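Local coordinates for protein phosphoheptose isomerase (Neisseria gonorrhoeae, PDB 5I01) that probably catalyses, as a zinc-dependent homotetramer, the isomerization of sedoheptulose 7-phosphate to D-glycero-D-manno-heptose 7-phosphate, the first step of heptose biosynthesis for lipooligosaccharide, at residues 138-152 / 159-173. The protein carries 1 engineered substitution. Sequence-based numbering, arbitrary orientation.
Sequences HERDMHVIALTGRDG and LKDTDVLLNVPHPRT
Asp163 meets the His138 ring edge-on: NE2 of His138 donates to the syn lone pair of Asp163 OD2 (2.8 Å), with carboxylate and imidazole planes 12° apart. Out of the carboxylate plane, Lys160 N meets OD2 from one side and Val144 N meets OD1 from the other (2.8 Å); OD1 also accepts a water that bridges to His143 ND1 and Thr162 OG1. Lys160 slides past the histidine in the opposite direction, its bent end laying CE over one ring face as a CH-pi contact, 3.9 Å from the centroid. Beyond lies the parallel pairing of strands 143-149 and 164-168, linked through helix 153-158 as a beta-alpha-beta crossover in the SIS fold; Val164 N begins the ladder at Val144 O. On one sheet face Leu166 CD1 packs beside Ile145 CG2 and Leu147 CD1; helix 29-44 covers Ile145 and Leu166, while Leu147 meets His180 of helix 173-193. On the other, Leu165 CD1 touches Ala146 CB. At the C-terminal ends Thr148 and Asn167 cross at about a right angle. With CG anti to the backbone N (chi1 -173°), the Asn167 amide spans from Thr148 to the following turn: OD1 accepts Thr148 OG1 in its carbonyl plane (2.6 Å), and ND2 gives a nearly straight bond to Arg150 O (2.9 Å). The extended Arg150 side chain donates from NE to Pro171 O (2.9 Å); the Thr173 side chain lies about 6 Å from the zinc ion. Polar side chains thus fix both ends of an apolar strand pair, and the donors around Asp163 would probably stabilise its carboxylate as an anion.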
ATOM      1  N   HIS A 138      14.666  14.799  15.002  1.00 32.94           N
ATOM      2  CA  HIS A 138      15.611  15.607  15.774  1.00 35.10           C
ATOM      3  C   HIS A 138      16.126  14.840  16.995  1.00 37.90           C
ATOM      4  O   HIS A 138      17.339  14.750  17.182  1.00 40.16           O
ATOM      5  CB  HIS A 138      15.032  16.975  16.151  1.00 33.02           C
ATOM      6  CG  HIS A 138      15.040  17.961  15.020  1.00 32.85           C
ATOM      7  ND1 HIS A 138      14.135  18.997  14.926  1.00 32.13           N
ATOM      8  CD2 HIS A 138      15.838  18.060  13.927  1.00 32.47           C
ATOM      9  CE1 HIS A 138      14.376  19.694  13.830  1.00 31.85           C
ATOM     10  NE2 HIS A 138      15.408  19.150  13.209  1.00 32.86           N
ATOM     11  N   GLU A 139      15.220  14.247  17.773  1.00 40.72           N
ATOM     12  CA  GLU A 139      15.592  13.391  18.922  1.00 43.11           C
ATOM     13  C   GLU A 139      16.524  12.220  18.549  1.00 40.98           C
ATOM     14  O   GLU A 139      17.357  11.826  19.367  1.00 39.09           O
ATOM     15  CB  GLU A 139      14.337  12.887  19.672  1.00 48.19           C
ATOM     16  CG  GLU A 139      13.692  13.964  20.556  1.00 55.55           C
ATOM     17  CD  GLU A 139      12.191  13.778  20.837  1.00 62.66           C
ATOM     18  OE1 GLU A 139      11.497  13.028  20.104  1.00 65.79           O
ATOM     19  OE2 GLU A 139      11.690  14.416  21.800  1.00 64.34           O
ATOM     20  N   ARG A 140      16.410  11.696  17.322  1.00 38.65           N
ATOM     21  CA  ARG A 140      17.352  10.677  16.822  1.00 39.35           C
ATOM     22  C   ARG A 140      18.633  11.192  16.174  1.00 37.75           C
ATOM     23  O   ARG A 140      19.391  10.384  15.637  1.00 36.42           O
ATOM     24  CB  ARG A 140      16.672   9.733  15.814  1.00 40.92           C
ATOM     25  CG  ARG A 140      15.888   8.602  16.427  1.00 43.92           C
ATOM     26  CD  ARG A 140      16.722   7.669  17.299  1.00 45.31           C
ATOM     27  NE  ARG A 140      15.816   6.994  18.212  1.00 46.49           N
ATOM     28  CZ  ARG A 140      15.060   5.951  17.895  1.00 48.09           C
ATOM     29  NH1 ARG A 140      15.119   5.406  16.681  1.00 49.98           N
ATOM     30  NH2 ARG A 140      14.247   5.437  18.808  1.00 51.20           N
ATOM     31  N   ASP A 141      18.884  12.501  16.215  1.00 38.33           N
ATOM     32  CA  ASP A 141      20.051  13.112  15.551  1.00 38.45           C
ATOM     33  C   ASP A 141      20.112  12.838  14.035  1.00 37.30           C
ATOM     34  O   ASP A 141      21.178  12.520  13.470  1.00 35.45           O
ATOM     35  CB  ASP A 141      21.351  12.703  16.265  1.00 39.58           C
ATOM     36  CG  ASP A 141      21.370  13.132  17.718  1.00 41.67           C
ATOM     37  OD1 ASP A 141      21.300  14.352  17.996  1.00 44.43           O
ATOM     38  OD2 ASP A 141      21.455  12.253  18.588  1.00 45.00           O
ATOM     39  N   MET A 142      18.942  12.959  13.404  1.00 37.06           N
ATOM     40  CA  MET A 142      18.792  12.889  11.954  1.00 37.61           C
ATOM     41  C   MET A 142      18.601  14.308  11.427  1.00 37.91           C
ATOM     42  O   MET A 142      18.035  15.157  12.114  1.00 39.16           O
ATOM     43  CB  MET A 142      17.551  12.075  11.570  1.00 37.67           C
ATOM     44  CG  MET A 142      17.558  10.607  11.955  1.00 36.89           C
ATOM     45  SD  MET A 142      15.905   9.865  11.808  1.00 35.08           S
ATOM     46  CE  MET A 142      15.565  10.033  10.068  1.00 35.20           C
ATOM     47  N   HIS A 143      19.043  14.549  10.197  1.00 39.25           N
ATOM     48  CA  HIS A 143      18.826  15.835   9.530  1.00 39.14           C
ATOM     49  C   HIS A 143      17.503  15.786   8.776  1.00 38.86           C
ATOM     50  O   HIS A 143      17.027  14.706   8.434  1.00 38.73           O
ATOM     51  CB  HIS A 143      19.985  16.150   8.595  1.00 40.76           C
ATOM     52  CG  HIS A 143      21.328  15.980   9.234  1.00 44.01           C
ATOM     53  ND1 HIS A 143      21.680  16.618  10.402  1.00 46.39           N
ATOM     54  CD2 HIS A 143      22.397  15.228   8.880  1.00 47.13           C
ATOM     55  CE1 HIS A 143      22.912  16.275  10.737  1.00 48.65           C
ATOM     56  NE2 HIS A 143      23.371  15.434   9.827  1.00 48.09           N
ATOM     57  N   VAL A 144      16.905  16.948   8.529  1.00 37.58           N
ATOM     58  CA  VAL A 144      15.561  17.024   7.944  1.00 37.44           C
ATOM     59  C   VAL A 144      15.589  17.832   6.651  1.00 37.03           C
ATOM     60  O   VAL A 144      16.310  18.823   6.552  1.00 40.46           O
ATOM     61  CB  VAL A 144      14.532  17.602   8.951  1.00 37.57           C
ATOM     62  CG1 VAL A 144      13.137  17.732   8.344  1.00 37.49           C
ATOM     63  CG2 VAL A 144      14.455  16.703  10.172  1.00 38.72           C
ATOM     64  N   ILE A 145      14.831  17.370   5.654  1.00 34.93           N
ATOM     65  CA  ILE A 145      14.574  18.132   4.435  1.00 33.18           C
ATOM     66  C   ILE A 145      13.066  18.291   4.341  1.00 33.06           C
ATOM     67  O   ILE A 145      12.342  17.314   4.149  1.00 32.92           O
ATOM     68  CB  ILE A 145      15.127  17.436   3.173  1.00 33.59           C
ATOM     69  CG1 ILE A 145      16.648  17.316   3.261  1.00 32.73           C
ATOM     70  CG2 ILE A 145      14.727  18.193   1.899  1.00 34.00           C
ATOM     71  CD1 ILE A 145      17.251  16.344   2.270  1.00 32.75           C
ATOM     72  N   ALA A 146      12.597  19.523   4.498  1.00 32.51           N
ATOM     73  CA  ALA A 146      11.176  19.813   4.477  1.00 32.02           C
ATOM     74  C   ALA A 146      10.782  20.284   3.086  1.00 31.89           C
ATOM     75  O   ALA A 146      11.400  21.208   2.551  1.00 30.53           O
ATOM     76  CB  ALA A 146      10.845  20.880   5.507  1.00 32.14           C
ATOM     77  N   LEU A 147       9.771  19.635   2.503  1.00 31.02           N
ATOM     78  CA  LEU A 147       9.125  20.121   1.295  1.00 30.22           C
ATOM     79  C   LEU A 147       7.796  20.730   1.718  1.00 29.42           C
ATOM     80  O   LEU A 147       6.856  19.998   2.047  1.00 28.49           O
ATOM     81  CB  LEU A 147       8.939  18.991   0.271  1.00 31.27           C
ATOM     82  CG  LEU A 147      10.190  18.675  -0.566  1.00 31.91           C
ATOM     83  CD1 LEU A 147      11.299  18.117   0.318  1.00 34.32           C
ATOM     84  CD2 LEU A 147       9.897  17.698  -1.687  1.00 31.69           C
ATOM     85  N   THR A 148       7.733  22.067   1.729  1.00 29.63           N
ATOM     86  CA  THR A 148       6.544  22.818   2.175  1.00 29.99           C
ATOM     87  C   THR A 148       6.002  23.756   1.105  1.00 30.80           C
ATOM     88  O   THR A 148       6.600  23.909   0.041  1.00 30.56           O
ATOM     89  CB  THR A 148       6.831  23.653   3.442  1.00 30.75           C
ATOM     90  OG1 THR A 148       7.699  24.747   3.119  1.00 30.74           O
ATOM     91  CG2 THR A 148       7.470  22.793   4.543  1.00 30.19           C
ATOM     92  N   GLY A 149       4.854  24.368   1.397  1.00 32.93           N
ATOM     93  CA  GLY A 149       4.247  25.393   0.539  1.00 33.17           C
ATOM     94  C   GLY A 149       3.776  26.571   1.355  1.00 33.77           C
ATOM     95  O   GLY A 149       3.878  26.560   2.575  1.00 34.63           O
ATOM     96  N   ARG A 150       3.248  27.582   0.671  1.00 37.81           N
ATOM     97  CA  ARG A 150       2.758  28.830   1.304  1.00 40.04           C
ATOM     98  C   ARG A 150       3.905  29.569   2.051  1.00 39.47           C
ATOM     99  O   ARG A 150       4.898  29.918   1.407  1.00 37.55           O
ATOM    100  CB  ARG A 150       1.501  28.563   2.158  1.00 40.83           C
ATOM    101  CG  ARG A 150       0.342  28.058   1.319  1.00 42.78           C
ATOM    102  CD  ARG A 150      -0.761  27.380   2.114  1.00 45.49           C
ATOM    103  NE  ARG A 150      -1.670  26.660   1.210  1.00 48.23           N
ATOM    104  CZ  ARG A 150      -2.826  26.089   1.560  1.00 51.58           C
ATOM    105  NH1 ARG A 150      -3.263  26.133   2.820  1.00 53.50           N
ATOM    106  NH2 ARG A 150      -3.559  25.463   0.636  1.00 51.13           N
ATOM    107  N   ASP A 151       3.792  29.797   3.364  1.00 40.59           N
ATOM    108  CA  ASP A 151       4.873  30.454   4.138  1.00 42.06           C
ATOM    109  C   ASP A 151       5.801  29.464   4.845  1.00 40.06           C
ATOM    110  O   ASP A 151       6.725  29.874   5.540  1.00 41.78           O
ATOM    111  CB  ASP A 151       4.310  31.490   5.142  1.00 44.00           C
ATOM    112  CG  ASP A 151       3.476  30.869   6.273  1.00 46.80           C
ATOM    113  OD1 ASP A 151       3.379  29.623   6.381  1.00 48.36           O
ATOM    114  OD2 ASP A 151       2.910  31.653   7.070  1.00 47.80           O
ATOM    115  N   GLY A 152       5.537  28.170   4.676  1.00 39.60           N
ATOM    116  CA  GLY A 152       6.296  27.111   5.330  1.00 38.04           C
ATOM    117  C   GLY A 152       5.715  26.596   6.633  1.00 36.06           C
ATOM    118  O   GLY A 152       6.208  25.603   7.157  1.00 35.93           O
ATOM    119  N   LEU A 159      12.876  24.171  12.017  1.00 40.23           N
ATOM    120  CA  LEU A 159      14.133  23.568  11.511  1.00 42.23           C
ATOM    121  C   LEU A 159      15.443  24.093  12.144  1.00 44.64           C
ATOM    122  O   LEU A 159      15.607  25.291  12.362  1.00 44.62           O
ATOM    123  CB  LEU A 159      14.230  23.743   9.991  1.00 41.11           C
ATOM    124  CG  LEU A 159      13.056  23.288   9.111  1.00 40.83           C
ATOM    125  CD1 LEU A 159      13.445  23.400   7.645  1.00 40.28           C
ATOM    126  CD2 LEU A 159      12.595  21.873   9.435  1.00 39.71           C
ATOM    127  N   LYS A 160      16.382  23.184  12.395  1.00 47.95           N
ATOM    128  CA  LYS A 160      17.744  23.551  12.801  1.00 51.34           C
ATOM    129  C   LYS A 160      18.559  24.096  11.613  1.00 51.91           C
ATOM    130  O   LYS A 160      18.161  23.950  10.456  1.00 50.75           O
ATOM    131  CB  LYS A 160      18.489  22.337  13.373  1.00 53.04           C
ATOM    132  CG  LYS A 160      17.843  21.639  14.562  1.00 54.20           C
ATOM    133  CD  LYS A 160      18.796  20.570  15.088  1.00 58.71           C
ATOM    134  CE  LYS A 160      18.182  19.649  16.139  1.00 60.96           C
ATOM    135  NZ  LYS A 160      17.445  20.370  17.217  1.00 62.01           N
ATOM    136  N   ASP A 161      19.706  24.706  11.919  1.00 53.73           N
ATOM    137  CA  ASP A 161      20.686  25.174  10.907  1.00 54.66           C
ATOM    138  C   ASP A 161      21.065  24.109   9.881  1.00 50.19           C
ATOM    139  O   ASP A 161      21.224  24.410   8.702  1.00 47.59           O
ATOM    140  CB  ASP A 161      22.002  25.645  11.587  1.00 58.21           C
ATOM    141  CG  ASP A 161      22.053  27.151  11.820  1.00 61.63           C
ATOM    142  OD1 ASP A 161      21.757  27.919  10.875  1.00 64.41           O
ATOM    143  OD2 ASP A 161      22.426  27.569  12.942  1.00 63.84           O
ATOM    144  N   THR A 162      21.238  22.877  10.356  1.00 49.72           N
ATOM    145  CA  THR A 162      21.683  21.741   9.533  1.00 49.28           C
ATOM    146  C   THR A 162      20.585  21.083   8.667  1.00 45.88           C
ATOM    147  O   THR A 162      20.871  20.138   7.931  1.00 47.61           O
ATOM    148  CB  THR A 162      22.319  20.657  10.430  1.00 50.79           C
ATOM    149  OG1 THR A 162      21.463  20.401  11.552  1.00 51.45           O
ATOM    150  CG2 THR A 162      23.670  21.114  10.944  1.00 52.01           C
ATOM    151  N   ASP A 163      19.344  21.564   8.766  1.00 40.37           N
ATOM    152  CA  ASP A 163      18.246  21.092   7.920  1.00 39.54           C
ATOM    153  C   ASP A 163      18.141  21.982   6.672  1.00 37.60           C
ATOM    154  O   ASP A 163      18.780  23.028   6.597  1.00 37.35           O
ATOM    155  CB  ASP A 163      16.915  21.130   8.696  1.00 39.95           C
ATOM    156  CG  ASP A 163      16.927  20.277   9.980  1.00 39.50           C
ATOM    157  OD1 ASP A 163      17.614  19.232  10.053  1.00 38.26           O
ATOM    158  OD2 ASP A 163      16.198  20.646  10.922  1.00 40.28           O
ATOM    159  N   VAL A 164      17.321  21.565   5.708  1.00 35.81           N
ATOM    160  CA  VAL A 164      17.136  22.294   4.443  1.00 34.81           C
ATOM    161  C   VAL A 164      15.644  22.475   4.164  1.00 33.73           C
ATOM    162  O   VAL A 164      14.899  21.502   4.120  1.00 33.59           O
ATOM    163  CB  VAL A 164      17.802  21.560   3.253  1.00 34.96           C
ATOM    164  CG1 VAL A 164      17.571  22.309   1.944  1.00 35.46           C
ATOM    165  CG2 VAL A 164      19.293  21.388   3.500  1.00 35.14           C
ATOM    166  N   LEU A 165      15.222  23.722   3.978  1.00 33.34           N
ATOM    167  CA  LEU A 165      13.825  24.044   3.710  1.00 33.59           C
ATOM    168  C   LEU A 165      13.685  24.274   2.232  1.00 33.36           C
ATOM    169  O   LEU A 165      14.380  25.120   1.681  1.00 35.69           O
ATOM    170  CB  LEU A 165      13.389  25.308   4.460  1.00 32.87           C
ATOM    171  CG  LEU A 165      11.958  25.813   4.210  1.00 32.61           C
ATOM    172  CD1 LEU A 165      10.921  24.783   4.624  1.00 32.61           C
ATOM    173  CD2 LEU A 165      11.727  27.127   4.933  1.00 31.85           C
ATOM    174  N   LEU A 166      12.783  23.521   1.608  1.00 33.38           N
ATOM    175  CA  LEU A 166      12.395  23.714   0.221  1.00 33.06           C
ATOM    176  C   LEU A 166      10.934  24.185   0.224  1.00 32.76           C
ATOM    177  O   LEU A 166       9.989  23.386   0.143  1.00 34.34           O
ATOM    178  CB  LEU A 166      12.596  22.419  -0.591  1.00 33.26           C
ATOM    179  CG  LEU A 166      14.006  21.800  -0.612  1.00 33.50           C
ATOM    180  CD1 LEU A 166      14.065  20.491  -1.378  1.00 34.12           C
ATOM    181  CD2 LEU A 166      15.003  22.756  -1.223  1.00 34.58           C
ATOM    182  N   ASN A 167      10.750  25.492   0.346  1.00 31.25           N
ATOM    183  CA  ASN A 167       9.415  26.060   0.338  1.00 30.77           C
ATOM    184  C   ASN A 167       9.039  26.537  -1.060  1.00 30.66           C
ATOM    185  O   ASN A 167       9.778  27.298  -1.681  1.00 29.37           O
ATOM    186  CB  ASN A 167       9.285  27.212   1.335  1.00 30.17           C
ATOM    187  CG  ASN A 167       7.864  27.690   1.459  1.00 29.79           C
ATOM    188  OD1 ASN A 167       6.997  26.981   1.979  1.00 30.16           O
ATOM    189  ND2 ASN A 167       7.597  28.863   0.924  1.00 29.95           N
ATOM    190  N   VAL A 168       7.882  26.075  -1.533  1.00 30.24           N
ATOM    191  CA  VAL A 168       7.284  26.552  -2.759  1.00 30.88           C
ATOM    192  C   VAL A 168       6.417  27.759  -2.397  1.00 32.91           C
ATOM    193  O   VAL A 168       5.409  27.596  -1.709  1.00 34.16           O
ATOM    194  CB  VAL A 168       6.423  25.452  -3.420  1.00 30.52           C
ATOM    195  CG1 VAL A 168       5.741  25.980  -4.676  1.00 30.97           C
ATOM    196  CG2 VAL A 168       7.284  24.239  -3.751  1.00 30.46           C
ATOM    197  N   PRO A 169       6.801  28.977  -2.841  1.00 34.39           N
ATOM    198  CA  PRO A 169       6.031  30.154  -2.433  1.00 35.09           C
ATOM    199  C   PRO A 169       4.786  30.321  -3.307  1.00 34.97           C
ATOM    200  O   PRO A 169       4.787  31.085  -4.274  1.00 39.62           O
ATOM    201  CB  PRO A 169       7.035  31.289  -2.621  1.00 34.82           C
ATOM    202  CG  PRO A 169       7.828  30.860  -3.810  1.00 35.14           C
ATOM    203  CD  PRO A 169       7.910  29.354  -3.739  1.00 34.77           C
ATOM    204  N   HIS A 170       3.743  29.571  -2.979  1.00 33.59           N
ATOM    205  CA  HIS A 170       2.497  29.604  -3.743  1.00 32.17           C
ATOM    206  C   HIS A 170       1.318  29.245  -2.846  1.00 31.75           C
ATOM    207  O   HIS A 170       1.479  28.436  -1.945  1.00 33.04           O
ATOM    208  CB  HIS A 170       2.569  28.665  -4.954  1.00 31.11           C
ATOM    209  CG  HIS A 170       1.622  29.044  -6.046  1.00 31.52           C
ATOM    210  ND1 HIS A 170       0.325  28.591  -6.082  1.00 32.27           N
ATOM    211  CD2 HIS A 170       1.751  29.888  -7.097  1.00 31.11           C
ATOM    212  CE1 HIS A 170      -0.302  29.119  -7.118  1.00 31.98           C
ATOM    213  NE2 HIS A 170       0.546  29.898  -7.760  1.00 31.75           N
ATOM    214  N   PRO A 171       0.148  29.876  -3.056  1.00 31.84           N
ATOM    215  CA  PRO A 171      -1.013  29.562  -2.214  1.00 32.80           C
ATOM    216  C   PRO A 171      -1.700  28.206  -2.472  1.00 33.65           C
ATOM    217  O   PRO A 171      -2.134  27.539  -1.532  1.00 33.89           O
ATOM    218  CB  PRO A 171      -1.993  30.703  -2.538  1.00 32.04           C
ATOM    219  CG  PRO A 171      -1.600  31.180  -3.881  1.00 31.77           C
ATOM    220  CD  PRO A 171      -0.106  31.077  -3.877  1.00 31.73           C
ATOM    221  N   ARG A 172      -1.858  27.846  -3.737  1.00 34.96           N
ATOM    222  CA  ARG A 172      -2.635  26.666  -4.136  1.00 36.34           C
ATOM    223  C   ARG A 172      -1.899  25.304  -4.013  1.00 34.90           C
ATOM    224  O   ARG A 172      -0.824  25.075  -4.596  1.00 33.76           O
ATOM    225  CB  ARG A 172      -3.186  26.878  -5.547  1.00 38.58           C
ATOM    226  CG  ARG A 172      -4.457  26.117  -5.840  1.00 42.96           C
ATOM    227  CD  ARG A 172      -5.073  26.577  -7.151  1.00 47.58           C
ATOM    228  NE  ARG A 172      -6.125  25.679  -7.635  1.00 50.88           N
ATOM    229  CZ  ARG A 172      -6.900  25.912  -8.693  1.00 50.98           C
ATOM    230  NH1 ARG A 172      -6.759  27.022  -9.408  1.00 49.54           N
ATOM    231  NH2 ARG A 172      -7.826  25.023  -9.040  1.00 53.62           N
ATOM    232  N   THR A 173      -2.518  24.415  -3.239  1.00 33.19           N
ATOM    233  CA  THR A 173      -2.069  23.037  -3.008  1.00 31.25           C
ATOM    234  C   THR A 173      -1.640  22.269  -4.264  1.00 29.39           C
ATOM    235  O   THR A 173      -0.564  21.682  -4.297  1.00 27.01           O
ATOM    236  CB  THR A 173      -3.209  22.261  -2.326  1.00 32.15           C
ATOM    237  OG1 THR A 173      -3.689  23.036  -1.217  1.00 34.87           O
ATOM    238  CG2 THR A 173      -2.740  20.885  -1.826  1.00 32.38           C
TER
HETATM  239  O   HOH W   1      19.973  18.305  11.327  1.00 48.67           O